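Local structure of possible prolidase (2P9B) at residues G240-A245 and N283-Y288; Q248-V253 and G267-D272; R255-G260 and G276-N281. The protein probably acts as a metal-dependent amidohydrolase that hydrolyses carbon-nitrogen bonds, and may be a prolidase, though its substrate is not established. All blocks are in the same frame, centred on the assembly; numbering follows the deposited sequence.

Contact 1 (G240-A245 and N283-Y288); sequences GVIVGA and NALRGY
The guanidinium group of Arg286 has Ile242 over one face and the hydroxyl end of Tyr288 over the opposite one. On the first side CG2 of Ile242 stands 3.6 Å above the plane, displaced toward the rim and nearest NH2 of Arg286; on the other, Tyr288 OH sits over the centre. NH1 is hydrogen-bonded to the carbonyl O of Ile385, which ties the charged end to a more distant part of the chain. Bends at chi2 and chi3 (147° and -54°) swing the arginine's flat end back to the isoleucine. The same CG2 also meets CD2 of Leu285 at 3.9 Å. Leu285 holds CG opposite its own backbone N (chi1 -175°), and its CD2 reaches to 3.7 Å from O of Gly240, lying beside the backbone as the chain leaves helix 226-238. No hydrogen bond joins the two segments directly; Asp262 links them instead, one carboxylate oxygen taking Val243 N and the other Leu285 N. Gly240, with positive phi, is the C-prime residue of a Schellman motif ending that helix, and Ala284-Gly287 form a type I turn. The arrangement is typical of an alpha-beta connection in a TIM-barrel-like fold: a Schellman-terminated helix leading into parallel strand 243-247.

Contact 2 (Q248-V253 and G267-D272); sequences QSPEGV and GSVLDD
This is a buried van der Waals contact, without a direct hydrogen bond, between the start of helix 250-259 and the loop that follows strand 263-264. Ser268 fills its centre. CB of Ser268 lies 3.5 Å from the backbone N of Pro250, and OG of Ser268 packs 3.5 Å from CG of Pro250 and 3.6 Å from CG2 of Val253. Having no hydrogen, the proline N offers that hydroxyl nothing to bind; Ser268 OG instead donates to the carbonyl O of Val269, 3.2 Å away, from above the carbonyl plane. A chi1 of 65° places OG between its own backbone N and carbonyl carbon, where it can face the proline and still reach this acceptor. On the outer side CG of Pro250 touches CG1 of Val269. Deeper in, CG2 of Val253 rests on CA of Gly267, and CA of Gln248 makes a C-H...O contact of 3.4 Å with O of Gly267, with an angle of 157° at the hydrogen. Gly267 also pairs through its backbone with Ala247, so the loop stays beside the end of strand 243-247. Ser249 accepts from Gly252 N through OG (3.1 Å), and Asp271 caps helix 272-279 through Leu274 N. Two N-capped helices following neighbouring parallel strands, their entry loops packed together, are typical of the strand-to-helix side of an alpha/beta barrel.

Contact 3 (R255-G260 and G276-N281); sequences RSLLAG and GMFRHN
Apolar packing carries most of this contact, and Leu257 is its centre. The leucine points from helix 250-259 at helix 272-279, its CG lying opposite the carbonyl carbon (chi1 -70°), and both its methyls reach the Phe278 ring. CD1 packs on CB of Met277, a selenomethionine, at 3.7 Å, and also makes a CH-pi contact over one face of the Phe278 ring, 4.0 Å from the centroid and 23° off the normal. The leucine and phenylalanine side chains cross at about a right angle. CD2 of Leu257, besides meeting the ring, lies 4.1 Å from ND2 of Asn281. The selenomethionine chain bends at chi3, which carries its end toward Leu258, although the modelled separation there is doubtful.

Polar bonding gathers at the two helix ends. ND2 of Asn281 donates to O of Leu257 at 2.9 Å, arriving in the carbonyl plane on a lone pair; the N-H...O angle is 135°, and the acceptor is tilted from the amide plane. ND2 has a second partner in Ser289 OG, while OD1 accepts from Asn283 N and lies 2.7 Å from water 1, which sits 2.9 Å from Leu258 O and bridges the two segments. With an alanine in place of Asn281, Leu257 O would probably lose this donor and Asn283 N its acceptor, weakening the tie between the helix ends. Gly260 leaves its helix in a Schellman motif with positive phi; its two N-H bonds, to O of Ser256 and O of Leu257, are weak.

Leu257 and Phe278 both lean on Ile264 of strand 263-264, so the two consecutive helices pack together over that strand. Ser256 and Ala259 meet Met229 of helix 226-238, and Phe278 and Arg279 extend the packing to Leu338.

How the contacts relate
Contacts 2 and 3 are largely buried and share helix 250-259, contact 2 at its start and contact 3 at its end; Phe278 joins them by touching Leu270 and Val253. Contact 1 is only partly buried, its centre about 10 Å from that of contact 3, and is linked to it by a probable hydrogen bond from Asn281 N to Gly287 O. Chemistry follows place: contact 1 sets a charged arginine against aliphatic carbon, contact 2 packs a serine on helix-start backbone, and contact 3 adds an amide hydrogen bond to leucine and phenylalanine packing. All three lie along a run where parallel strands 243-247 and 263-264 are each followed by a helix, 250-259 and 272-279.

Contact 1 (G240-A245 and N283-Y288)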
loop_
_atom_site.group_PDB
_atom_site.type_symbol
_atom_site.label_atom_id
_atom_site.label_comp_id
_atom_site.label_asym_id
_atom_site.label_seq_id
_atom_site.Cartn_x
_atom_site.Cartn_y
_atom_site.Cartn_z
ATOM N N GLY A 240 -9.963 6.871 15.611
ATOM C CA GLY A 240 -10.200 6.683 14.192
ATOM C C GLY A 240 -8.987 6.227 13.404
ATOM O O GLY A 240 -8.892 6.469 12.201
ATOM N N VAL A 241 -8.061 5.555 14.076
ATOM C CA VAL A 241 -6.855 5.072 13.422
ATOM C C VAL A 241 -6.983 3.600 13.029
ATOM O O VAL A 241 -7.388 2.768 13.838
ATOM C CB VAL A 241 -5.635 5.270 14.348
ATOM C CG1 VAL A 241 -4.403 4.618 13.746
ATOM C CG2 VAL A 241 -5.390 6.759 14.545
ATOM N N ILE A 242 -6.648 3.278 11.779
ATOM C CA ILE A 242 -6.742 1.894 11.321
ATOM C C ILE A 242 -5.546 1.058 11.762
ATOM O O ILE A 242 -4.404 1.523 11.775
ATOM C CB ILE A 242 -6.872 1.792 9.782
ATOM C CG1 ILE A 242 -5.691 2.476 9.107
ATOM C CG2 ILE A 242 -8.190 2.405 9.329
ATOM C CD1 ILE A 242 -5.601 2.186 7.616
ATOM N N VAL A 243 -5.827 -0.190 12.114
ATOM C CA VAL A 243 -4.817 -1.121 12.590
ATOM C C VAL A 243 -4.565 -2.258 11.610
ATOM O O VAL A 243 -5.499 -2.843 11.069
ATOM C CB VAL A 243 -5.256 -1.724 13.941
ATOM C CG1 VAL A 243 -4.223 -2.723 14.439
ATOM C CG2 VAL A 243 -5.469 -0.609 14.955
ATOM N N GLY A 244 -3.289 -2.551 11.388
ATOM C CA GLY A 244 -2.905 -3.632 10.507
ATOM C C GLY A 244 -2.141 -4.645 11.328
ATOM O O GLY A 244 -1.431 -4.289 12.271
ATOM N N ALA A 245 -2.302 -5.919 10.996
ATOM C CA ALA A 245 -1.599 -6.959 11.721
ATOM C C ALA A 245 -0.950 -7.883 10.717
ATOM O O ALA A 245 -1.578 -8.319 9.758
ATOM C CB ALA A 245 -2.564 -7.741 12.599
ATOM N N ASN A 283 -15.830 -5.511 15.456
ATOM C CA ASN A 283 -14.803 -4.833 16.233
ATOM C C ASN A 283 -13.831 -4.006 15.396
ATOM O O ASN A 283 -12.966 -3.329 15.941
ATOM C CB ASN A 283 -14.048 -5.851 17.087
ATOM C CG ASN A 283 -14.948 -6.511 18.116
ATOM O OD1 ASN A 283 -15.545 -5.834 18.949
ATOM N ND2 ASN A 283 -15.059 -7.835 18.057
ATOM N N ALA A 284 -13.978 -4.062 14.076
ATOM C CA ALA A 284 -13.121 -3.287 13.189
ATOM C C ALA A 284 -13.686 -1.873 13.101
ATOM O O ALA A 284 -14.885 -1.661 13.294
ATOM C CB ALA A 284 -13.071 -3.922 11.799
ATOM N N LEU A 285 -12.824 -0.908 12.805
ATOM C CA LEU A 285 -13.247 0.485 12.712
ATOM C C LEU A 285 -14.470 0.711 11.816
ATOM O O LEU A 285 -15.385 1.454 12.180
ATOM C CB LEU A 285 -12.082 1.349 12.224
ATOM C CG LEU A 285 -12.322 2.857 12.193
ATOM C CD1 LEU A 285 -12.683 3.351 13.597
ATOM C CD2 LEU A 285 -11.065 3.554 11.681
ATOM N N ARG A 286 -14.498 0.066 10.654
ATOM C CA ARG A 286 -15.613 0.244 9.734
ATOM C C ARG A 286 -16.492 -0.988 9.538
ATOM O O ARG A 286 -17.245 -1.079 8.571
ATOM C CB ARG A 286 -15.074 0.757 8.403
ATOM C CG ARG A 286 -14.386 2.104 8.583
ATOM C CD ARG A 286 -13.224 2.301 7.648
ATOM N NE ARG A 286 -12.243 1.221 7.732
ATOM C CZ ARG A 286 -11.090 1.229 7.074
ATOM N NH1 ARG A 286 -10.787 2.264 6.304
ATOM N NH2 ARG A 286 -10.257 0.200 7.155
ATOM N N GLY A 287 -16.399 -1.928 10.472
ATOM C CA GLY A 287 -17.221 -3.125 10.403
ATOM C C GLY A 287 -16.747 -4.232 9.483
ATOM O O GLY A 287 -17.460 -5.214 9.289
ATOM N N TYR A 288 -15.559 -4.085 8.910
ATOM C CA TYR A 288 -15.033 -5.115 8.021
ATOM C C TYR A 288 -13.512 -5.081 8.057
ATOM O O TYR A 288 -12.922 -4.086 8.455
ATOM C CB TYR A 288 -15.516 -4.875 6.584
ATOM C CG TYR A 288 -14.778 -3.770 5.864
ATOM C CD1 TYR A 288 -13.648 -4.047 5.094
ATOM C CD2 TYR A 288 -15.193 -2.444 5.968
ATOM C CE1 TYR A 288 -12.951 -3.029 4.447
ATOM C CE2 TYR A 288 -14.505 -1.422 5.327
ATOM C CZ TYR A 288 -13.386 -1.720 4.569
ATOM O OH TYR A 288 -12.692 -0.708 3.941
#

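Contact 2 (Q248-V253 and G267-D272)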
loop_
_atom_site.group_PDB
_atom_site.type_symbol
_atom_site.label_atom_id
_atom_site.label_comp_id
_atom_site.label_asym_id
_atom_site.label_seq_id
_atom_site.Cartn_x
_atom_site.Cartn_y
_atom_site.Cartn_z
ATOM N N GLN A 248 0.911 -14.711 9.293
ATOM C CA GLN A 248 1.141 -15.692 8.238
ATOM C C GLN A 248 0.667 -17.102 8.601
ATOM O O GLN A 248 1.205 -18.098 8.117
ATOM C CB GLN A 248 2.627 -15.718 7.833
ATOM C CG GLN A 248 3.649 -15.546 8.962
ATOM C CD GLN A 248 3.705 -16.724 9.927
ATOM O OE1 GLN A 248 4.727 -17.414 10.034
ATOM N NE2 GLN A 248 2.616 -16.950 10.641
ATOM N N SER A 249 -0.356 -17.171 9.446
ATOM C CA SER A 249 -0.917 -18.449 9.867
ATOM C C SER A 249 -2.392 -18.252 10.174
ATOM O O SER A 249 -2.805 -17.179 10.602
ATOM C CB SER A 249 -0.211 -18.962 11.123
ATOM O OG SER A 249 -0.538 -18.163 12.252
ATOM N N PRO A 250 -3.208 -19.289 9.959
ATOM C CA PRO A 250 -4.643 -19.173 10.234
ATOM C C PRO A 250 -4.940 -18.754 11.675
ATOM O O PRO A 250 -5.867 -17.988 11.923
ATOM C CB PRO A 250 -5.168 -20.571 9.920
ATOM C CG PRO A 250 -4.253 -21.030 8.834
ATOM C CD PRO A 250 -2.895 -20.585 9.333
ATOM N N GLU A 251 -4.167 -19.263 12.629
ATOM C CA GLU A 251 -4.395 -18.900 14.019
ATOM C C GLU A 251 -4.129 -17.411 14.225
ATOM O O GLU A 251 -4.878 -16.731 14.928
ATOM C CB GLU A 251 -3.500 -19.719 14.948
ATOM C CG GLU A 251 -3.732 -19.447 16.429
ATOM C CD GLU A 251 -5.194 -19.585 16.843
ATOM O OE1 GLU A 251 -5.919 -20.402 16.238
ATOM O OE2 GLU A 251 -5.615 -18.890 17.791
ATOM N N GLY A 252 -3.063 -16.910 13.606
ATOM C CA GLY A 252 -2.724 -15.505 13.732
ATOM C C GLY A 252 -3.781 -14.631 13.092
ATOM O O GLY A 252 -4.177 -13.594 13.633
ATOM N N VAL A 253 -4.247 -15.051 11.924
ATOM C CA VAL A 253 -5.274 -14.300 11.222
ATOM C C VAL A 253 -6.554 -14.302 12.046
ATOM O O VAL A 253 -7.182 -13.261 12.230
ATOM C CB VAL A 253 -5.534 -14.910 9.830
ATOM C CG1 VAL A 253 -6.734 -14.245 9.174
ATOM C CG2 VAL A 253 -4.288 -14.734 8.965
ATOM N N GLY A 267 -1.191 -12.880 5.411
ATOM C CA GLY A 267 -2.323 -13.785 5.492
ATOM C C GLY A 267 -1.978 -15.257 5.413
ATOM O O GLY A 267 -0.811 -15.640 5.431
ATOM N N SER A 268 -3.011 -16.083 5.308
ATOM C CA SER A 268 -2.835 -17.528 5.253
ATOM C C SER A 268 -4.004 -18.142 4.508
ATOM O O SER A 268 -4.878 -17.431 4.022
ATOM C CB SER A 268 -2.822 -18.089 6.670
ATOM O OG SER A 268 -4.089 -17.893 7.283
ATOM N N VAL A 269 -4.021 -19.468 4.431
ATOM C CA VAL A 269 -5.126 -20.145 3.777
ATOM C C VAL A 269 -6.352 -19.861 4.649
ATOM O O VAL A 269 -6.239 -19.743 5.873
ATOM C CB VAL A 269 -4.863 -21.666 3.674
ATOM C CG1 VAL A 269 -4.657 -22.255 5.057
ATOM C CG2 VAL A 269 -6.024 -22.344 2.955
ATOM N N LEU A 270 -7.516 -19.735 4.019
ATOM C CA LEU A 270 -8.735 -19.420 4.746
ATOM C C LEU A 270 -9.772 -20.535 4.735
ATOM O O LEU A 270 -9.635 -21.526 4.022
ATOM C CB LEU A 270 -9.373 -18.163 4.154
ATOM C CG LEU A 270 -8.487 -16.917 4.059
ATOM C CD1 LEU A 270 -9.182 -15.855 3.219
ATOM C CD2 LEU A 270 -8.180 -16.406 5.455
ATOM N N ASP A 271 -10.797 -20.353 5.562
ATOM C CA ASP A 271 -11.925 -21.271 5.652
ATOM C C ASP A 271 -13.142 -20.356 5.756
ATOM O O ASP A 271 -12.991 -19.137 5.821
ATOM C CB ASP A 271 -11.819 -22.196 6.878
ATOM C CG ASP A 271 -11.630 -21.440 8.178
ATOM O OD1 ASP A 271 -12.356 -20.460 8.423
ATOM O OD2 ASP A 271 -10.753 -21.844 8.968
ATOM N N ASP A 272 -14.342 -20.924 5.768
ATOM C CA ASP A 272 -15.560 -20.121 5.829
ATOM C C ASP A 272 -15.699 -19.240 7.069
ATOM O O ASP A 272 -16.281 -18.157 7.006
ATOM C CB ASP A 272 -16.781 -21.034 5.688
ATOM C CG ASP A 272 -16.846 -21.697 4.324
ATOM O OD1 ASP A 272 -15.975 -21.395 3.481
ATOM O OD2 ASP A 272 -17.767 -22.509 4.093
#

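Contact 3 (R255-G260 and G276-N281)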
loop_
_atom_site.group_PDB
_atom_site.type_symbol
_atom_site.label_atom_id
_atom_site.label_comp_id
_atom_site.label_asym_id
_atom_site.label_seq_id
_atom_site.Cartn_x
_atom_site.Cartn_y
_atom_site.Cartn_z
ATOM N N ARG A 255 -7.017 -14.701 15.339
ATOM C CA ARG A 255 -6.903 -13.857 16.523
ATOM C C ARG A 255 -6.956 -12.381 16.170
ATOM O O ARG A 255 -7.584 -11.589 16.878
ATOM C CB ARG A 255 -5.602 -14.144 17.270
ATOM C CG ARG A 255 -5.513 -15.534 17.866
ATOM C CD ARG A 255 -4.263 -15.674 18.713
ATOM N NE ARG A 255 -4.100 -17.033 19.223
ATOM C CZ ARG A 255 -3.158 -17.395 20.089
ATOM N NH1 ARG A 255 -2.290 -16.496 20.542
ATOM N NH2 ARG A 255 -3.082 -18.654 20.504
ATOM N N SER A 256 -6.291 -12.010 15.080
ATOM C CA SER A 256 -6.266 -10.614 14.651
ATOM C C SER A 256 -7.670 -10.136 14.304
ATOM O O SER A 256 -8.083 -9.053 14.711
ATOM C CB SER A 256 -5.360 -10.450 13.429
ATOM O OG SER A 256 -4.011 -10.756 13.749
ATOM N N LEU A 257 -8.396 -10.951 13.543
ATOM C CA LEU A 257 -9.751 -10.610 13.140
ATOM C C LEU A 257 -10.674 -10.511 14.350
ATOM O O LEU A 257 -11.499 -9.604 14.433
ATOM C CB LEU A 257 -10.281 -11.649 12.143
ATOM C CG LEU A 257 -9.616 -11.625 10.759
ATOM C CD1 LEU A 257 -10.148 -12.758 9.895
ATOM C CD2 LEU A 257 -9.883 -10.280 10.098
ATOM N N LEU A 258 -10.526 -11.439 15.291
ATOM C CA LEU A 258 -11.352 -11.428 16.492
ATOM C C LEU A 258 -11.110 -10.144 17.285
ATOM O O LEU A 258 -12.043 -9.547 17.814
ATOM C CB LEU A 258 -11.043 -12.650 17.371
ATOM C CG LEU A 258 -11.600 -14.004 16.921
ATOM C CD1 LEU A 258 -10.941 -15.129 17.704
ATOM C CD2 LEU A 258 -13.108 -14.027 17.124
ATOM N N ALA A 259 -9.853 -9.713 17.344
ATOM C CA ALA A 259 -9.492 -8.499 18.071
ATOM C C ALA A 259 -10.042 -7.236 17.416
ATOM O O ALA A 259 -10.204 -6.208 18.077
ATOM C CB ALA A 259 -7.975 -8.400 18.199
ATOM N N GLY A 260 -10.313 -7.301 16.115
ATOM C CA GLY A 260 -10.847 -6.140 15.423
ATOM C C GLY A 260 -9.860 -5.430 14.507
ATOM O O GLY A 260 -10.053 -4.263 14.170
ATOM N N GLY A 276 -15.948 -15.101 6.813
ATOM C CA GLY A 276 -17.047 -14.380 7.422
ATOM C C GLY A 276 -16.554 -13.273 8.340
ATOM O O GLY A 276 -17.186 -12.218 8.426
HETATM N N MSE A 277 -15.429 -13.516 9.015
HETATM C CA MSE A 277 -14.843 -12.536 9.936
HETATM C C MSE A 277 -14.276 -11.323 9.183
HETATM O O MSE A 277 -14.224 -10.220 9.728
HETATM C CB MSE A 277 -13.760 -13.197 10.799
HETATM C CG MSE A 277 -14.258 -14.403 11.598
HETATM SE SE MSE A 277 -12.950 -15.094 12.880
HETATM C CE MSE A 277 -13.011 -13.555 14.066
ATOM N N PHE A 278 -13.865 -11.526 7.933
ATOM C CA PHE A 278 -13.358 -10.434 7.096
ATOM C C PHE A 278 -14.560 -9.586 6.660
ATOM O O PHE A 278 -14.572 -8.363 6.812
ATOM C CB PHE A 278 -12.670 -10.983 5.836
ATOM C CG PHE A 278 -11.193 -11.232 5.992
ATOM C CD1 PHE A 278 -10.291 -10.172 5.977
ATOM C CD2 PHE A 278 -10.701 -12.526 6.129
ATOM C CE1 PHE A 278 -8.915 -10.397 6.093
ATOM C CE2 PHE A 278 -9.329 -12.766 6.245
ATOM C CZ PHE A 278 -8.435 -11.695 6.225
ATOM N N ARG A 279 -15.576 -10.260 6.130
ATOM C CA ARG A 279 -16.791 -9.600 5.640
ATOM C C ARG A 279 -17.505 -8.731 6.655
ATOM O O ARG A 279 -17.899 -7.604 6.352
ATOM C CB ARG A 279 -17.789 -10.636 5.116
ATOM C CG ARG A 279 -17.541 -11.084 3.698
ATOM C CD ARG A 279 -18.575 -12.112 3.279
ATOM N NE ARG A 279 -18.271 -12.684 1.974
ATOM C CZ ARG A 279 -18.508 -13.949 1.648
ATOM N NH1 ARG A 279 -19.053 -14.772 2.538
ATOM N NH2 ARG A 279 -18.203 -14.392 0.439
ATOM N N HIS A 280 -17.696 -9.268 7.854
ATOM C CA HIS A 280 -18.373 -8.546 8.920
ATOM C C HIS A 280 -17.585 -8.688 10.208
ATOM O O HIS A 280 -17.593 -9.741 10.842
ATOM C CB HIS A 280 -19.792 -9.093 9.115
ATOM C CG HIS A 280 -20.653 -8.980 7.895
ATOM N ND1 HIS A 280 -21.016 -7.768 7.349
ATOM C CD2 HIS A 280 -21.213 -9.930 7.108
ATOM C CE1 HIS A 280 -21.762 -7.975 6.277
ATOM N NE2 HIS A 280 -21.897 -9.279 6.109
ATOM N N ASN A 281 -16.894 -7.619 10.580
ATOM C CA ASN A 281 -16.086 -7.600 11.789
ATOM C C ASN A 281 -16.618 -6.469 12.661
ATOM O O ASN A 281 -16.262 -5.310 12.470
ATOM C CB ASN A 281 -14.625 -7.338 11.434
ATOM C CG ASN A 281 -13.696 -7.589 12.593
ATOM O OD1 ASN A 281 -14.086 -7.469 13.754
ATOM N ND2 ASN A 281 -12.454 -7.929 12.287
HETATM O O HOH W 1 -14.207 -9.081 15.892
#